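Local coordinates for protein putative oxidoreductase (Pseudomonas putida, PDB 3L6D) that probably binds NADP and acts as an oxidoreductase related to 6-phosphogluconate dehydrogenase and the NADPH-dependent reductive aminases, at residues B[9-14]-B[32-37]; B[15-20]-B[43-48]; B[238-243]-B[283-288]. All blocks are in the same frame, centred on the assembly; numbering follows the deposited sequence.

Overall arrangement
Contacts 1 and 2 both belong to the N-terminal domain, probably nucleotide-binding, their centres about 14 Å apart, and they alternate along the chain. Contact 1 pairs the first two parallel strands; contact 2 sets the turn leaving the first strand against the helix that follows the second. Ile37 joins them, its CD1 lying 3.7 Å from Leu17 CD1. The Gly16-Gly18-Gly21 turn in and after segment 15-20 is consistent with a dinucleotide-binding site. Contact 3 lies in the helical C-terminal domain, where the second subunit packs against it; its centre is about 53 Å from that of contact 1 and about 51 Å from that of contact 2.

Contact 1: B[9-14]-B[32-37]; sequences EFDVSV and GKRVAI
Strands 12-14 and 35-37 run parallel, their axes approaching to 4.6 Å at an angle of 29°, with Val12 paired to Val35, Ser13 to Ala36 and Val14 to Ile37. Ala36 uses both its N and its O in the pairing: its N donates to Val12 O at 3.1 Å and its O accepts from Val14 N. Where the strands begin, Arg34 O takes a bond from Asp11 N and a weak one from Val12 N.

Just ahead of the strands, Arg34 holds Asp11 side-on in a salt bridge. NE reaches OD2 and NH2 reaches OD1 (3.0 Å), both nearly straight and in the guanidinium plane, yet both arriving from above a carboxylate turned 56° against it. OD2 has a second donor, Arg34 N at 2.8 Å, and meets it with its anti lone pair. The bend of the arginine at CG-CD (chi3 -65°) folds the guanidinium back, so that the backbone between Glu9 and Phe10 lies over one of its faces. A water accepts from Arg34 NH1 and donates to Glu9 OE1.

Phe10 takes the methyl of Ala36 over one ring face, a CH-pi contact with CB 4.0 Å from the centroid, while Arg34 C sits at the ring edge. On the opposite side of the sheet, Val12 CG1 lies alongside Val35 CG2, and Val35 CG1 meets Val14 CG2 at 4.0 Å; Leu28 of helix 19-30 covers Val12 and Val35, as expected in this beta-alpha-beta unit. Ser13 OG is hydrogen-bonded to Ala62 O and Ser66 OG.

Three of the arginine's nitrogens, one of them in the backbone, thus fix the rotation of the Asp11 carboxylate, and the surrounding N-H groups would probably stabilise its negative charge, leaving the buried strand pair to backbone bonds and apolar packing.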
loop_
_atom_site.group_PDB
_atom_site.type_symbol
_atom_site.label_atom_id
_atom_site.label_comp_id
_atom_site.label_asym_id
_atom_site.label_seq_id
_atom_site.Cartn_x
_atom_site.Cartn_y
_atom_site.Cartn_z
ATOM N N GLU B 9 0.766 -27.628 -34.871
ATOM C CA GLU B 9 -0.640 -27.273 -35.016
ATOM C C GLU B 9 -1.098 -26.478 -33.791
ATOM O O GLU B 9 -2.224 -26.022 -33.748
ATOM C CB GLU B 9 -1.526 -28.535 -35.191
ATOM C CG GLU B 9 -1.276 -29.346 -36.484
ATOM C CD GLU B 9 -1.274 -28.481 -37.743
ATOM O OE1 GLU B 9 -2.231 -27.688 -37.946
ATOM O OE2 GLU B 9 -0.302 -28.574 -38.544
ATOM N N PHE B 10 -0.226 -26.328 -32.787
ATOM C CA PHE B 10 -0.603 -25.596 -31.586
ATOM C C PHE B 10 0.462 -24.590 -31.184
ATOM O O PHE B 10 1.668 -24.749 -31.522
ATOM C CB PHE B 10 -0.910 -26.562 -30.435
ATOM C CG PHE B 10 -2.085 -27.406 -30.724
ATOM C CD1 PHE B 10 -3.367 -26.946 -30.477
ATOM C CD2 PHE B 10 -1.910 -28.646 -31.353
ATOM C CE1 PHE B 10 -4.466 -27.752 -30.789
ATOM C CE2 PHE B 10 -2.991 -29.448 -31.665
ATOM C CZ PHE B 10 -4.270 -28.994 -31.402
ATOM N N ASP B 11 0.016 -23.546 -30.495
ATOM C CA ASP B 11 0.917 -22.502 -30.029
ATOM C C ASP B 11 1.485 -22.789 -28.643
ATOM O O ASP B 11 2.579 -22.321 -28.293
ATOM C CB ASP B 11 0.135 -21.198 -29.998
ATOM C CG ASP B 11 -0.312 -20.791 -31.363
ATOM O OD1 ASP B 11 0.576 -20.665 -32.228
ATOM O OD2 ASP B 11 -1.524 -20.626 -31.571
ATOM N N VAL B 12 0.732 -23.532 -27.847
ATOM C CA VAL B 12 1.054 -23.724 -26.421
ATOM C C VAL B 12 0.251 -24.877 -25.876
ATOM O O VAL B 12 -0.908 -25.079 -26.246
ATOM C CB VAL B 12 0.787 -22.438 -25.583
ATOM C CG1 VAL B 12 -0.682 -21.984 -25.676
ATOM C CG2 VAL B 12 1.242 -22.621 -24.090
ATOM N N SER B 13 0.855 -25.654 -24.979
ATOM C CA SER B 13 0.117 -26.724 -24.323
ATOM C C SER B 13 0.094 -26.330 -22.849
ATOM O O SER B 13 0.970 -25.587 -22.397
ATOM C CB SER B 13 0.841 -28.078 -24.462
ATOM O OG SER B 13 0.826 -28.515 -25.830
ATOM N N VAL B 14 -0.927 -26.798 -22.137
ATOM C CA VAL B 14 -1.062 -26.517 -20.703
ATOM C C VAL B 14 -1.341 -27.841 -20.016
ATOM O O VAL B 14 -2.281 -28.563 -20.367
ATOM C CB VAL B 14 -2.239 -25.521 -20.408
ATOM C CG1 VAL B 14 -2.299 -25.181 -18.890
ATOM C CG2 VAL B 14 -2.079 -24.256 -21.185
ATOM N N GLY B 32 -6.826 -16.012 -28.881
ATOM C CA GLY B 32 -6.580 -16.583 -30.200
ATOM C C GLY B 32 -5.489 -17.642 -30.356
ATOM O O GLY B 32 -5.213 -18.060 -31.476
ATOM N N LYS B 33 -4.868 -18.087 -29.260
ATOM C CA LYS B 33 -3.854 -19.147 -29.358
ATOM C C LYS B 33 -4.536 -20.496 -29.572
ATOM O O LYS B 33 -5.646 -20.728 -29.087
ATOM C CB LYS B 33 -3.010 -19.245 -28.051
ATOM C CG LYS B 33 -1.942 -18.134 -27.821
ATOM C CD LYS B 33 -2.578 -16.848 -27.247
ATOM C CE LYS B 33 -1.519 -15.807 -26.811
ATOM N NZ LYS B 33 -2.130 -14.443 -26.700
ATOM N N ARG B 34 -3.856 -21.388 -30.293
ATOM C CA ARG B 34 -4.327 -22.727 -30.492
ATOM C C ARG B 34 -3.722 -23.435 -29.278
ATOM O O ARG B 34 -2.472 -23.411 -29.108
ATOM C CB ARG B 34 -3.728 -23.298 -31.766
ATOM C CG ARG B 34 -4.220 -22.561 -33.070
ATOM C CD ARG B 34 -3.345 -22.939 -34.258
ATOM N NE ARG B 34 -1.957 -22.463 -34.102
ATOM C CZ ARG B 34 -0.934 -22.837 -34.878
ATOM N NH1 ARG B 34 -1.117 -23.718 -35.897
ATOM N NH2 ARG B 34 0.274 -22.323 -34.657
ATOM N N VAL B 35 -4.586 -23.965 -28.421
ATOM C CA VAL B 35 -4.127 -24.542 -27.109
ATOM C C VAL B 35 -4.439 -26.035 -27.006
ATOM O O VAL B 35 -5.583 -26.461 -27.231
ATOM C CB VAL B 35 -4.811 -23.808 -25.914
ATOM C CG1 VAL B 35 -4.222 -24.297 -24.544
ATOM C CG2 VAL B 35 -4.685 -22.267 -26.013
ATOM N N ALA B 36 -3.433 -26.821 -26.607
ATOM C CA ALA B 36 -3.635 -28.219 -26.343
ATOM C C ALA B 36 -3.459 -28.429 -24.845
ATOM O O ALA B 36 -2.705 -27.702 -24.202
ATOM C CB ALA B 36 -2.634 -29.064 -27.151
ATOM N N ILE B 37 -4.212 -29.377 -24.289
ATOM C CA ILE B 37 -4.221 -29.588 -22.816
ATOM C C ILE B 37 -4.146 -31.056 -22.496
ATOM O O ILE B 37 -4.494 -31.943 -23.327
ATOM C CB ILE B 37 -5.500 -29.002 -22.132
ATOM C CG1 ILE B 37 -6.755 -29.736 -22.667
ATOM C CG2 ILE B 37 -5.572 -27.413 -22.303
ATOM C CD1 ILE B 37 -8.029 -29.404 -21.913
HETATM O O HOH W 1 -3.354 -25.013 -37.084
HETATM O O HOH W 2 -2.782 -18.566 -33.179
#

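Contact 2: B[15-20]-B[43-48]; sequences IGLGAM and GKAAAL
The carbonyl oxygen of Leu17 is wrapped by the methylenes of Lys44: Lys44 CE comes to 3.1 Å of Leu17 O. Lys44 CB lies 3.2 Å from Leu17 O, with CG scarcely farther. These are close van der Waals contacts. The lysine is bent at both CB-CG (chi2 95°) and CG-CD (chi3 98°), and this double bend curls the chain around the oxygen instead of letting it run straight past. All three of its inner torsions lie off the staggered positions, consistent with some strain in the curled chain. Its CE also passes Gly18 CA, just before helix 19-30, for which Gly18 is the N-cap.

The apolar half of the contact belongs to Leu17. Its CB faces Lys44 CB at 3.9 Å, while CD1 extends to the helix surface between Ala45 and Leu48, meeting Ala45 CB at 4.0 Å and Leu48 CD1 at 3.9 Å. Leu48 CD1 lies near the second methyl of Leu17 as well, so one methyl of Leu48 sits against both branches of Leu17. The backbone N of Leu17 is bonded to Asn39 OD1, which helps to set the turn from which this side chain projects.

Gly16, with backbone angles that a side chain would not readily tolerate, and Gly18 fit the GxGxxG pattern of a Rossmann turn, which in relatives lies under the dinucleotide's pyrophosphate. That turn rests here on helix 42-50 through Leu17; Leu17 and Leu48 both reach Ile37 of strand 35-38, and on the helix 19-30 side Thr22 touches Leu17 and Lys44 while Ala25 and Gln26 meet Leu48.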
loop_
_atom_site.group_PDB
_atom_site.type_symbol
_atom_site.label_atom_id
_atom_site.label_comp_id
_atom_site.label_asym_id
_atom_site.label_seq_id
_atom_site.Cartn_x
_atom_site.Cartn_y
_atom_site.Cartn_z
ATOM N N ILE B 15 -0.540 -28.107 -19.025
ATOM C CA ILE B 15 -0.642 -29.312 -18.297
ATOM C C ILE B 15 -0.917 -29.004 -16.847
ATOM O O ILE B 15 -0.194 -28.337 -16.171
ATOM C CB ILE B 15 0.606 -30.091 -18.469
ATOM C CG1 ILE B 15 0.632 -30.690 -19.843
ATOM C CG2 ILE B 15 0.711 -31.138 -17.447
ATOM C CD1 ILE B 15 1.777 -31.441 -20.064
ATOM N N GLY B 16 -2.014 -29.555 -16.411
ATOM C CA GLY B 16 -2.558 -29.340 -15.105
ATOM C C GLY B 16 -3.673 -28.357 -15.305
ATOM O O GLY B 16 -3.463 -27.264 -15.764
ATOM N N LEU B 17 -4.867 -28.751 -14.918
ATOM C CA LEU B 17 -6.015 -27.912 -15.105
ATOM C C LEU B 17 -6.767 -27.847 -13.823
ATOM O O LEU B 17 -7.886 -28.285 -13.730
ATOM C CB LEU B 17 -6.924 -28.514 -16.151
ATOM C CG LEU B 17 -6.265 -29.149 -17.357
ATOM C CD1 LEU B 17 -7.225 -29.755 -18.287
ATOM C CD2 LEU B 17 -5.364 -28.159 -18.057
ATOM N N GLY B 18 -6.123 -27.220 -12.860
ATOM C CA GLY B 18 -6.693 -26.756 -11.628
ATOM C C GLY B 18 -7.100 -25.340 -11.927
ATOM O O GLY B 18 -7.087 -24.930 -13.056
ATOM N N ALA B 19 -7.466 -24.594 -10.913
ATOM C CA ALA B 19 -7.996 -23.236 -11.138
ATOM C C ALA B 19 -7.074 -22.320 -11.958
ATOM O O ALA B 19 -7.543 -21.600 -12.851
ATOM C CB ALA B 19 -8.369 -22.573 -9.808
HETATM N N MSE B 20 -5.782 -22.322 -11.626
HETATM C CA MSE B 20 -4.798 -21.431 -12.245
HETATM C C MSE B 20 -4.496 -21.862 -13.700
HETATM O O MSE B 20 -4.567 -21.043 -14.633
HETATM C CB MSE B 20 -3.532 -21.387 -11.386
HETATM C CG MSE B 20 -2.483 -20.365 -11.795
HETATM SE SE MSE B 20 -3.087 -18.539 -12.155
HETATM C CE MSE B 20 -2.847 -17.673 -10.388
ATOM N N GLY B 43 -14.307 -32.508 -15.168
ATOM C CA GLY B 43 -14.859 -31.131 -15.136
ATOM C C GLY B 43 -14.039 -30.118 -15.931
ATOM O O GLY B 43 -14.517 -29.513 -16.948
ATOM N N LYS B 44 -12.789 -29.935 -15.484
ATOM C CA LYS B 44 -11.936 -28.910 -16.091
ATOM C C LYS B 44 -11.581 -29.115 -17.555
ATOM O O LYS B 44 -11.708 -28.168 -18.369
ATOM C CB LYS B 44 -10.726 -28.577 -15.225
ATOM C CG LYS B 44 -11.039 -27.400 -14.318
ATOM C CD LYS B 44 -11.514 -27.861 -12.955
ATOM C CE LYS B 44 -10.352 -27.845 -11.958
ATOM N NZ LYS B 44 -10.785 -27.647 -10.534
ATOM N N ALA B 45 -11.243 -30.353 -17.920
ATOM C CA ALA B 45 -10.958 -30.634 -19.330
ATOM C C ALA B 45 -12.185 -30.436 -20.230
ATOM O O ALA B 45 -12.072 -29.886 -21.330
ATOM C CB ALA B 45 -10.347 -31.998 -19.490
ATOM N N ALA B 46 -13.361 -30.827 -19.750
ATOM C CA ALA B 46 -14.569 -30.698 -20.571
ATOM C C ALA B 46 -14.858 -29.224 -20.944
ATOM O O ALA B 46 -15.112 -28.927 -22.108
ATOM C CB ALA B 46 -15.775 -31.336 -19.887
ATOM N N ALA B 47 -14.805 -28.311 -19.982
ATOM C CA ALA B 47 -15.092 -26.899 -20.300
ATOM C C ALA B 47 -14.073 -26.303 -21.302
ATOM O O ALA B 47 -14.424 -25.528 -22.196
ATOM C CB ALA B 47 -15.148 -26.051 -19.015
ATOM N N LEU B 48 -12.825 -26.699 -21.155
ATOM C CA LEU B 48 -11.750 -26.208 -22.025
ATOM C C LEU B 48 -11.887 -26.723 -23.449
ATOM O O LEU B 48 -11.766 -25.957 -24.380
ATOM C CB LEU B 48 -10.378 -26.526 -21.428
ATOM C CG LEU B 48 -10.025 -25.816 -20.109
ATOM C CD1 LEU B 48 -8.768 -26.441 -19.526
ATOM C CD2 LEU B 48 -9.846 -24.303 -20.204
#

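Contact 3: B[238-243]-B[283-288]; sequences DQARLD and DQDIAA
Two backbone hydrogen bonds join Ala240 to Ile286 and Leu242 to Gln284. Ile286 N donates to Ala240 O at 3.0 Å, and Leu242 N to Gln284 O at 2.7 Å, each donor lying almost on the extension of the carbonyl bond. They flank Arg241 and Asp285 in a single bridge, supplemented by the CA-H...O contact of Asp285 CA with Ala240 O.

Charged groups gather beside this bridge. Arg241 turns its guanidinium back to Asp243, NE bonding OD2 at 2.8 Å on the syn side in a salt bridge, and one guanidinium face then lies against the backbone of Asp283, whose CA is 3.5 Å from NH2. A water, weakly bound by Arg241 NH1, donates to Asp283 O. With an alanine in place of Arg241, the Asp243 carboxylate would probably be left without its charged mate and the Asp283 backbone without its cover.

Arg241 is the N-cap of helix 242-259, so the bridge ties the start of that helix to the segment following helix 264-281 within the all-helical C-terminal domain. In that following segment Asp285 forms an Asx turn, OD2 accepting from Ala287 N, while its OD1 makes a salt bridge with Arg229.

The apolar contacts run through Ile286. Ala240 CB meets Ile286 CG2 at 4.0 Å; Leu242 CG meets Ile286 CD1 at 4.1 Å, the two chains crossing at about a right angle. Leu242, its CG turned away from the backbone N (chi1 -168°), also reaches Val273 and Ala277 of helix 264-281. Tyr130 of the second subunit packs on Ala240, and Met187 of that subunit on Ile286.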
loop_
_atom_site.group_PDB
_atom_site.type_symbol
_atom_site.label_atom_id
_atom_site.label_comp_id
_atom_site.label_asym_id
_atom_site.label_seq_id
_atom_site.Cartn_x
_atom_site.Cartn_y
_atom_site.Cartn_z
ATOM N N ASP B 238 14.880 17.189 5.508
ATOM C CA ASP B 238 14.142 18.371 5.206
ATOM C C ASP B 238 12.661 18.208 5.313
ATOM O O ASP B 238 12.000 19.109 5.754
ATOM C CB ASP B 238 14.538 18.990 3.859
ATOM C CG ASP B 238 14.363 18.049 2.678
ATOM O OD1 ASP B 238 15.236 17.202 2.455
ATOM O OD2 ASP B 238 13.380 18.198 1.926
ATOM N N GLN B 239 12.089 17.116 4.853
ATOM C CA GLN B 239 10.627 17.029 4.908
ATOM C C GLN B 239 9.871 16.111 5.916
ATOM O O GLN B 239 8.820 16.457 6.422
ATOM C CB GLN B 239 10.136 16.793 3.491
ATOM C CG GLN B 239 8.660 16.661 3.343
ATOM C CD GLN B 239 8.147 17.342 2.099
ATOM O OE1 GLN B 239 7.045 17.815 2.054
ATOM N NE2 GLN B 239 8.967 17.370 1.082
ATOM N N ALA B 240 10.399 14.921 6.124
ATOM C CA ALA B 240 9.791 13.890 6.908
ATOM C C ALA B 240 10.765 13.246 7.862
ATOM O O ALA B 240 11.212 12.174 7.589
ATOM C CB ALA B 240 9.225 12.883 6.008
ATOM N N ARG B 241 11.113 13.893 8.953
ATOM C CA ARG B 241 12.092 13.340 9.859
ATOM C C ARG B 241 11.687 12.028 10.467
ATOM O O ARG B 241 10.592 11.846 10.874
ATOM C CB ARG B 241 12.396 14.323 10.982
ATOM C CG ARG B 241 13.180 15.501 10.541
ATOM C CD ARG B 241 13.492 16.427 11.676
ATOM N NE ARG B 241 14.145 15.757 12.773
ATOM C CZ ARG B 241 15.332 16.092 13.224
ATOM N NH1 ARG B 241 15.993 17.074 12.647
ATOM N NH2 ARG B 241 15.859 15.442 14.236
ATOM N N LEU B 242 12.626 11.128 10.558
ATOM C CA LEU B 242 12.372 9.850 11.193
ATOM C C LEU B 242 11.969 10.009 12.672
ATOM O O LEU B 242 11.028 9.340 13.109
ATOM C CB LEU B 242 13.565 8.916 11.015
ATOM C CG LEU B 242 13.325 7.455 11.377
ATOM C CD1 LEU B 242 14.004 6.573 10.377
ATOM C CD2 LEU B 242 13.835 7.185 12.803
ATOM N N ASP B 243 12.641 10.879 13.427
ATOM C CA ASP B 243 12.320 11.004 14.854
ATOM C C ASP B 243 10.920 11.547 15.103
ATOM O O ASP B 243 10.245 11.081 15.995
ATOM C CB ASP B 243 13.376 11.780 15.679
ATOM C CG ASP B 243 13.674 13.179 15.144
ATOM O OD1 ASP B 243 14.684 13.735 15.603
ATOM O OD2 ASP B 243 12.949 13.734 14.288
ATOM N N ASP B 283 17.345 12.056 12.593
ATOM C CA ASP B 283 17.326 13.318 11.870
ATOM C C ASP B 283 17.243 13.144 10.350
ATOM O O ASP B 283 17.228 14.125 9.603
ATOM C CB ASP B 283 18.542 14.178 12.247
ATOM C CG ASP B 283 19.863 13.530 11.877
ATOM O OD1 ASP B 283 19.889 12.326 11.553
ATOM O OD2 ASP B 283 20.894 14.226 11.916
ATOM N N GLN B 284 17.214 11.899 9.884
ATOM C CA GLN B 284 17.070 11.652 8.443
ATOM C C GLN B 284 15.612 11.466 7.982
ATOM O O GLN B 284 14.710 11.321 8.800
ATOM C CB GLN B 284 17.935 10.465 8.014
ATOM C CG GLN B 284 19.421 10.658 8.305
ATOM C CD GLN B 284 20.221 9.456 7.916
ATOM O OE1 GLN B 284 19.945 8.809 6.899
ATOM N NE2 GLN B 284 21.229 9.132 8.726
ATOM N N ASP B 285 15.407 11.490 6.667
ATOM C CA ASP B 285 14.131 11.175 6.047
ATOM C C ASP B 285 13.702 9.778 6.498
ATOM O O ASP B 285 14.542 8.895 6.761
ATOM C CB ASP B 285 14.249 11.238 4.522
ATOM C CG ASP B 285 12.908 11.028 3.803
ATOM O OD1 ASP B 285 12.202 12.028 3.535
ATOM O OD2 ASP B 285 12.560 9.869 3.476
ATOM N N ILE B 286 12.390 9.625 6.616
ATOM C CA ILE B 286 11.740 8.383 7.026
ATOM C C ILE B 286 12.202 7.182 6.182
ATOM O O ILE B 286 12.315 6.049 6.698
ATOM C CB ILE B 286 10.213 8.580 7.028
ATOM C CG1 ILE B 286 9.482 7.375 7.646
ATOM C CG2 ILE B 286 9.694 8.929 5.583
ATOM C CD1 ILE B 286 9.887 7.058 9.092
ATOM N N ALA B 287 12.541 7.428 4.918
ATOM C CA ALA B 287 13.072 6.355 4.061
ATOM C C ALA B 287 14.397 5.774 4.586
ATOM O O ALA B 287 14.766 4.681 4.172
ATOM C CB ALA B 287 13.223 6.810 2.615
ATOM N N ALA B 288 15.081 6.463 5.510
ATOM C CA ALA B 288 16.330 5.922 6.085
ATOM C C ALA B 288 16.045 4.702 6.937
ATOM O O ALA B 288 16.972 3.953 7.312
ATOM C CB ALA B 288 17.080 6.970 6.920
HETATM O O HOH W 3 16.106 17.194 9.852
#